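Long-range contact in pectinesterase (Aspergillus niger, PDB 5C1E), which hydrolyses the methyl esters of pectin's galacturonosyl residues, releasing methanol, and is probably involved in maceration and soft-rotting of plant tissue: residues Ile38-Thr50 / Asp71-Pro83. Sequence-based numbering, arbitrary orientation.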
loop_
_atom_site.group_PDB
_atom_site.type_symbol
_atom_site.label_atom_id
_atom_site.label_comp_id
_atom_site.label_asym_id
_atom_site.label_seq_id
_atom_site.Cartn_x
_atom_site.Cartn_y
_atom_site.Cartn_z
ATOM N N ILE A 38 -12.373 10.442 11.926
ATOM C CA ILE A 38 -13.614 10.224 11.216
ATOM C C ILE A 38 -13.870 8.713 11.254
ATOM O O ILE A 38 -12.951 7.905 11.011
ATOM C CB ILE A 38 -13.543 10.718 9.749
ATOM C CG1 ILE A 38 -13.308 12.230 9.694
ATOM C CG2 ILE A 38 -14.830 10.384 9.004
ATOM C CD1 ILE A 38 -13.008 12.784 8.308
ATOM N N TYR A 39 -15.104 8.362 11.605
ATOM C CA TYR A 39 -15.601 6.992 11.553
ATOM C C TYR A 39 -16.550 6.863 10.379
ATOM O O TYR A 39 -17.521 7.625 10.272
ATOM C CB TYR A 39 -16.332 6.635 12.847
ATOM C CG TYR A 39 -17.143 5.347 12.799
ATOM C CD1 TYR A 39 -16.530 4.096 12.884
ATOM C CD2 TYR A 39 -18.531 5.377 12.715
ATOM C CE1 TYR A 39 -17.279 2.919 12.841
ATOM C CE2 TYR A 39 -19.279 4.202 12.687
ATOM C CZ TYR A 39 -18.650 2.977 12.760
ATOM O OH TYR A 39 -19.404 1.801 12.717
ATOM N N VAL A 40 -16.279 5.884 9.519
ATOM C CA VAL A 40 -17.104 5.620 8.351
ATOM C C VAL A 40 -17.857 4.315 8.548
ATOM O O VAL A 40 -17.251 3.249 8.775
ATOM C CB VAL A 40 -16.263 5.565 7.059
ATOM C CG1 VAL A 40 -17.153 5.517 5.812
ATOM C CG2 VAL A 40 -15.344 6.773 6.981
ATOM N N ALA A 41 -19.183 4.412 8.499
ATOM C CA ALA A 41 -20.028 3.254 8.581
ATOM C C ALA A 41 -20.083 2.557 7.236
ATOM O O ALA A 41 -19.695 3.103 6.195
ATOM C CB ALA A 41 -21.421 3.635 9.036
ATOM N N SER A 42 -20.592 1.335 7.283
ATOM C CA SER A 42 -20.692 0.455 6.137
ATOM C C SER A 42 -21.261 1.177 4.919
ATOM O O SER A 42 -22.178 2.002 5.017
ATOM C CB SER A 42 -21.564 -0.769 6.479
ATOM O OG SER A 42 -22.826 -0.386 7.010
ATOM N N GLY A 43 -20.706 0.835 3.769
ATOM C CA GLY A 43 -21.178 1.358 2.514
ATOM C C GLY A 43 -20.132 1.339 1.436
ATOM O O GLY A 43 -18.929 1.134 1.701
ATOM N N THR A 44 -20.600 1.566 0.221
ATOM C CA THR A 44 -19.727 1.829 -0.924
ATOM C C THR A 44 -19.861 3.303 -1.232
ATOM O O THR A 44 -20.964 3.787 -1.490
ATOM C CB THR A 44 -20.113 0.972 -2.138
ATOM O OG1 THR A 44 -19.923 -0.395 -1.793
ATOM C CG2 THR A 44 -19.261 1.311 -3.345
ATOM N N TYR A 45 -18.740 4.008 -1.120
ATOM C CA TYR A 45 -18.665 5.445 -1.287
ATOM C C TYR A 45 -17.978 5.749 -2.630
ATOM O O TYR A 45 -16.776 5.531 -2.803
ATOM C CB TYR A 45 -17.927 6.055 -0.091
ATOM C CG TYR A 45 -18.643 5.803 1.217
ATOM C CD1 TYR A 45 -18.489 4.600 1.903
ATOM C CD2 TYR A 45 -19.507 6.765 1.756
ATOM C CE1 TYR A 45 -19.160 4.376 3.104
ATOM C CE2 TYR A 45 -20.185 6.553 2.943
ATOM C CZ TYR A 45 -20.020 5.362 3.609
ATOM O OH TYR A 45 -20.707 5.168 4.774
ATOM N N GLU A 46 -18.783 6.202 -3.587
ATOM C CA GLU A 46 -18.333 6.522 -4.914
ATOM C C GLU A 46 -17.788 7.947 -4.872
ATOM O O GLU A 46 -18.498 8.910 -5.155
ATOM C CB GLU A 46 -19.496 6.388 -5.901
ATOM C CG GLU A 46 -20.004 4.945 -6.006
ATOM C CD GLU A 46 -21.001 4.708 -7.138
ATOM O OE1 GLU A 46 -21.609 5.673 -7.656
ATOM O OE2 GLU A 46 -21.193 3.532 -7.498
ATOM N N GLU A 47 -16.529 8.060 -4.470
ATOM C CA GLU A 47 -15.892 9.346 -4.216
ATOM C C GLU A 47 -14.431 9.311 -4.635
ATOM O O GLU A 47 -13.813 8.249 -4.653
ATOM C CB GLU A 47 -15.977 9.676 -2.719
ATOM C CG GLU A 47 -17.395 9.817 -2.197
ATOM C CD GLU A 47 -17.437 10.247 -0.752
ATOM O OE1 GLU A 47 -16.798 11.267 -0.406
ATOM O OE2 GLU A 47 -18.092 9.559 0.042
ATOM N N GLN A 48 -13.898 10.481 -4.998
ATOM C CA GLN A 48 -12.468 10.673 -5.229
ATOM C C GLN A 48 -11.986 11.717 -4.222
ATOM O O GLN A 48 -12.508 12.831 -4.179
ATOM C CB GLN A 48 -12.204 11.132 -6.662
ATOM C CG GLN A 48 -10.734 11.131 -7.021
ATOM C CD GLN A 48 -10.468 11.461 -8.473
ATOM O OE1 GLN A 48 -11.267 12.127 -9.141
ATOM N NE2 GLN A 48 -9.333 10.990 -8.976
ATOM N N LEU A 49 -11.023 11.351 -3.384
ATOM C CA LEU A 49 -10.689 12.155 -2.208
ATOM C C LEU A 49 -9.238 12.603 -2.188
ATOM O O LEU A 49 -8.343 11.867 -2.603
ATOM C CB LEU A 49 -10.961 11.334 -0.948
ATOM C CG LEU A 49 -12.381 10.804 -0.817
ATOM C CD1 LEU A 49 -12.471 9.858 0.363
ATOM C CD2 LEU A 49 -13.354 11.966 -0.683
ATOM N N THR A 50 -9.005 13.820 -1.711
ATOM C CA THR A 50 -7.655 14.274 -1.390
ATOM C C THR A 50 -7.624 14.540 0.099
ATOM O O THR A 50 -8.457 15.309 0.602
ATOM C CB THR A 50 -7.261 15.533 -2.181
ATOM O OG1 THR A 50 -7.264 15.212 -3.578
ATOM C CG2 THR A 50 -5.867 16.020 -1.775
ATOM N N ASP A 71 -12.972 -8.505 6.954
ATOM C CA ASP A 71 -14.347 -8.146 7.323
ATOM C C ASP A 71 -14.712 -6.693 7.033
ATOM O O ASP A 71 -15.758 -6.207 7.503
ATOM C CB ASP A 71 -14.587 -8.445 8.811
ATOM C CG ASP A 71 -14.382 -9.913 9.150
ATOM O OD1 ASP A 71 -14.654 -10.764 8.289
ATOM O OD2 ASP A 71 -13.928 -10.223 10.261
ATOM N N ASN A 72 -13.888 -5.986 6.252
ATOM C CA ASN A 72 -14.174 -4.583 5.975
ATOM C C ASN A 72 -15.524 -4.481 5.246
ATOM O O ASN A 72 -15.860 -5.323 4.386
ATOM C CB ASN A 72 -13.084 -3.940 5.122
ATOM C CG ASN A 72 -11.757 -3.796 5.832
ATOM O OD1 ASN A 72 -11.636 -4.034 7.021
ATOM N ND2 ASN A 72 -10.752 -3.368 5.088
ATOM N N VAL A 73 -16.301 -3.464 5.604
ATOM C CA VAL A 73 -17.592 -3.199 4.972
ATOM C C VAL A 73 -17.657 -1.782 4.400
ATOM O O VAL A 73 -18.721 -1.343 3.951
ATOM C CB VAL A 73 -18.773 -3.432 5.946
ATOM C CG1 VAL A 73 -19.006 -4.925 6.141
ATOM C CG2 VAL A 73 -18.545 -2.729 7.289
ATOM N N VAL A 74 -16.524 -1.080 4.399
ATOM C CA VAL A 74 -16.422 0.261 3.829
ATOM C C VAL A 74 -15.530 0.197 2.605
ATOM O O VAL A 74 -14.373 -0.218 2.696
ATOM C CB VAL A 74 -15.859 1.282 4.824
ATOM C CG1 VAL A 74 -15.741 2.653 4.170
ATOM C CG2 VAL A 74 -16.759 1.363 6.041
ATOM N N THR A 75 -16.085 0.568 1.457
ATOM C CA THR A 75 -15.318 0.624 0.224
ATOM C C THR A 75 -15.404 2.033 -0.335
ATOM O O THR A 75 -16.503 2.583 -0.456
ATOM C CB THR A 75 -15.838 -0.413 -0.790
ATOM O OG1 THR A 75 -15.598 -1.725 -0.276
ATOM C CG2 THR A 75 -15.103 -0.293 -2.118
ATOM N N ILE A 76 -14.245 2.614 -0.645
ATOM C CA ILE A 76 -14.146 3.857 -1.399
ATOM C C ILE A 76 -13.745 3.505 -2.823
ATOM O O ILE A 76 -12.693 2.882 -3.050
ATOM C CB ILE A 76 -13.106 4.825 -0.800
ATOM C CG1 ILE A 76 -13.347 4.976 0.701
ATOM C CG2 ILE A 76 -13.174 6.188 -1.502
ATOM C CD1 ILE A 76 -12.360 5.852 1.411
ATOM N N THR A 77 -14.564 3.906 -3.789
ATOM C CA THR A 77 -14.311 3.526 -5.158
ATOM C C THR A 77 -14.499 4.682 -6.130
ATOM O O THR A 77 -15.377 5.515 -5.964
ATOM C CB THR A 77 -15.202 2.339 -5.598
ATOM O OG1 THR A 77 -14.805 1.899 -6.903
ATOM C CG2 THR A 77 -16.655 2.713 -5.603
ATOM N N HIS A 78 -13.652 4.677 -7.157
ATOM C CA HIS A 78 -13.737 5.623 -8.261
ATOM C C HIS A 78 -12.986 4.994 -9.432
ATOM O O HIS A 78 -12.135 4.122 -9.237
ATOM C CB HIS A 78 -13.154 6.978 -7.843
ATOM C CG HIS A 78 -13.253 8.048 -8.895
ATOM N ND1 HIS A 78 -12.162 8.482 -9.616
ATOM C CD2 HIS A 78 -14.297 8.808 -9.305
ATOM C CE1 HIS A 78 -12.537 9.435 -10.452
ATOM N NE2 HIS A 78 -13.827 9.654 -10.281
ATOM N N THR A 79 -13.331 5.382 -10.650
ATOM C CA THR A 79 -12.716 4.791 -11.829
ATOM C C THR A 79 -12.249 5.887 -12.786
ATOM O O THR A 79 -13.061 6.667 -13.286
ATOM C CB THR A 79 -13.710 3.873 -12.563
ATOM O OG1 THR A 79 -14.067 2.775 -11.712
ATOM C CG2 THR A 79 -13.107 3.321 -13.827
ATOM N N ILE A 80 -10.937 5.935 -13.001
ATOM C CA ILE A 80 -10.321 6.720 -14.048
ATOM C C ILE A 80 -8.864 6.299 -14.207
ATOM O O ILE A 80 -8.228 5.905 -13.231
ATOM C CB ILE A 80 -10.423 8.244 -13.766
ATOM C CG1 ILE A 80 -10.030 9.062 -14.995
ATOM C CG2 ILE A 80 -9.613 8.651 -12.552
ATOM C CD1 ILE A 80 -10.384 10.531 -14.857
ATOM N N SER A 81 -8.345 6.401 -15.435
ATOM C CA SER A 81 -6.935 6.082 -15.714
ATOM C C SER A 81 -6.071 7.346 -15.667
ATOM O O SER A 81 -6.590 8.466 -15.737
ATOM C CB SER A 81 -6.834 5.417 -17.083
ATOM O OG SER A 81 -7.156 6.349 -18.102
ATOM N N SER A 82 -4.754 7.180 -15.562
ATOM C CA SER A 82 -3.879 8.351 -15.499
ATOM C C SER A 82 -3.874 9.172 -16.804
ATOM O O SER A 82 -3.825 10.400 -16.737
ATOM C CB SER A 82 -2.452 7.991 -15.063
ATOM O OG SER A 82 -1.841 7.081 -15.940
ATOM N N PRO A 83 -3.947 8.517 -17.985
ATOM C CA PRO A 83 -4.038 9.325 -19.199
ATOM C C PRO A 83 -5.289 10.213 -19.249
ATOM O O PRO A 83 -5.212 11.383 -19.651
ATOM C CB PRO A 83 -4.076 8.271 -20.315
ATOM C CG PRO A 83 -3.368 7.089 -19.738
ATOM C CD PRO A 83 -3.812 7.086 -18.305
#
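Strands 43-46 and 74-78 run parallel, their axes 4.7 Å apart and 23° askew, and Gly43 and Tyr45 each bond through both N and O, to Val73 O and Thr75 N and then to Thr75 O and Thr77 N. The shortest of these bonds is Tyr45 N to Thr75 O, 2.7 Å and almost straight; the pairing holds through Thr77 N to Tyr45 O, and only the last bond, Glu47 N to Thr77 O, is weak.

On the inward face Val74 fits under the bend that joins strand 36-40 to strand 43-46. Its CG1 lies 3.6 Å from Val40 CG1, the two side chains crossing at about a right angle, while its CG2 packs against the carbonyl oxygens of Val40 and Ala41. Tyr45 brings CE1 to within 4.0 Å of Val74 CG1, and its OH gives a hydrogen bond to Ala41 O (2.7 Å), which ties the ring back across the bend. Further along, Ile76 CD1 meets Leu49 CD1. The outward face carries the methyl contact of Thr44 CG2 with Thr77 CG2 at 3.7 Å; Thr77 OG1 turns instead to Glu109.

At His78, the last residue of strand 74-78, Gln48 lies over one face of the ring in a CH-pi contact, CB 3.9 Å from the centroid. With CG anti to the backbone N (chi1 -171°) and the chain extended, its amide stays above the ring plane beside the ND1-CE1 side, the two planes 30° apart, with OE1 3.3 Å from His78 CE1, and Ala92 O holds NE2.

Two successive coils of the right-handed parallel beta-helix are joined here, away from the predicted active site. Strand 43-46 is an edge strand of its sheet, and strand 107-110 follows 74-78 on the other side; at this end Ile22 of helix 22-29 packs on Leu49 and Ile76, and Val13 of strand 11-13 on Val40 and Tyr45.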